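Local structure of DnaD-like replication protein (Streptococcus mutans UA159, 2ZC2) at residues L44-A47 / V48-K52. The protein probably takes part in DNA replication as a DnaD-like protein of the DnaB/DnaD family, here represented by a zinc-binding helical domain. Sequence-based numbering, arbitrary orientation.
Sequences LREA and VFNGK
Ala47 O draws two backbone donors at the C-terminal end of helix 37-50: Lys52 N bonds to it at 3.0 Å, and Asn50 N, bonded chiefly to Glu46 O, adds a weak second bond to Ala47 O at 3.2 Å. Lys52 N to Ala47 O, with Gly51 N bonded to Val48 O and Gly51 at positive phi, defines a Schellman motif, where the chain leaves the helix toward helix 55-67. One turn earlier, Val48 N reaches Leu44 O at 2.9 Å, with a nearly linear N-H...O angle of 177°. Outside this backbone frame, Arg45 CG sits over one face of the Phe49 ring, 3.8 Å from its centroid and 20° off the normal, a CH-pi contact. The bend at chi3 turns one guanidinium face to Phe49 CE2, 3.4 Å from Arg45 NH1, the planes inclined at 54°. A water appears to bridge Glu46 OE2 (2.5 Å) and Asn50 ND2 (2.6 Å), both distances being short; the direct pair has a poor hydrogen-bond angle. Inward, Leu44 and Ala47 touch Ile58 of helix 55-67. Lys52 N and Asn50 N thus satisfy a last-turn carbonyl, probably offsetting part of the negative potential at the helix C-terminus.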
# COMPACT_ATOMS: atom_id res chain seq x y z
N LEU A 44 -3.71 1.61 -2.11
CA LEU A 44 -4.12 2.86 -1.56
C LEU A 44 -5.25 3.46 -2.47
O LEU A 44 -6.27 3.91 -1.97
CB LEU A 44 -2.94 3.86 -1.53
CG LEU A 44 -3.30 5.30 -1.10
CD1 LEU A 44 -3.81 5.29 0.34
CD2 LEU A 44 -2.05 6.16 -1.11
N ARG A 45 -5.00 3.51 -3.77
CA ARG A 45 -6.02 3.96 -4.75
C ARG A 45 -7.34 3.27 -4.51
O ARG A 45 -8.36 3.92 -4.50
CB ARG A 45 -5.59 3.67 -6.20
CG ARG A 45 -6.57 4.30 -7.28
CD ARG A 45 -6.05 4.13 -8.73
NE ARG A 45 -6.59 2.87 -9.25
CZ ARG A 45 -7.30 2.73 -10.37
NH1 ARG A 45 -7.54 3.76 -11.19
NH2 ARG A 45 -7.74 1.51 -10.70
N GLU A 46 -7.30 1.95 -4.43
CA GLU A 46 -8.53 1.15 -4.28
C GLU A 46 -9.25 1.45 -2.94
O GLU A 46 -10.48 1.57 -2.87
CB GLU A 46 -8.19 -0.33 -4.44
CG GLU A 46 -9.35 -1.21 -4.28
CD GLU A 46 -10.44 -0.86 -5.29
OE1 GLU A 46 -10.12 -0.75 -6.52
OE2 GLU A 46 -11.59 -0.66 -4.81
N ALA A 47 -8.48 1.68 -1.88
CA ALA A 47 -9.08 2.05 -0.60
C ALA A 47 -9.78 3.44 -0.75
O ALA A 47 -10.88 3.67 -0.28
CB ALA A 47 -7.98 2.15 0.46
N VAL A 48 -9.10 4.39 -1.35
CA VAL A 48 -9.71 5.67 -1.68
C VAL A 48 -11.02 5.49 -2.47
O VAL A 48 -12.00 6.15 -2.17
CB VAL A 48 -8.73 6.59 -2.44
CG1 VAL A 48 -9.42 7.92 -2.88
CG2 VAL A 48 -7.50 6.94 -1.58
N PHE A 49 -10.98 4.68 -3.53
CA PHE A 49 -12.14 4.55 -4.45
C PHE A 49 -13.30 3.92 -3.70
O PHE A 49 -14.49 4.07 -4.10
CB PHE A 49 -11.79 3.67 -5.67
CG PHE A 49 -11.00 4.38 -6.76
CD1 PHE A 49 -10.55 5.67 -6.59
CD2 PHE A 49 -10.70 3.71 -7.93
CE1 PHE A 49 -9.81 6.32 -7.58
CE2 PHE A 49 -9.99 4.37 -8.92
CZ PHE A 49 -9.53 5.67 -8.72
N ASN A 50 -12.98 3.18 -2.64
CA ASN A 50 -14.02 2.56 -1.80
C ASN A 50 -14.52 3.44 -0.67
O ASN A 50 -15.49 3.11 -0.03
CB ASN A 50 -13.53 1.22 -1.27
CG ASN A 50 -13.93 0.08 -2.16
OD1 ASN A 50 -15.01 0.13 -2.81
ND2 ASN A 50 -13.10 -0.96 -2.22
N GLY A 51 -13.89 4.57 -0.43
CA GLY A 51 -14.25 5.46 0.65
C GLY A 51 -13.80 4.86 1.99
O GLY A 51 -14.35 5.19 3.04
N LYS A 52 -12.79 4.01 1.95
CA LYS A 52 -12.26 3.35 3.11
C LYS A 52 -10.78 3.65 3.32
O LYS A 52 -9.95 2.71 3.31
CB LYS A 52 -12.47 1.83 2.98
CG LYS A 52 -13.89 1.44 2.57
CD LYS A 52 -14.53 0.46 3.53
CE LYS A 52 -14.78 1.12 4.84
NZ LYS A 52 -13.70 0.71 5.81
O HOH W 1 -12.76 -2.75 -4.12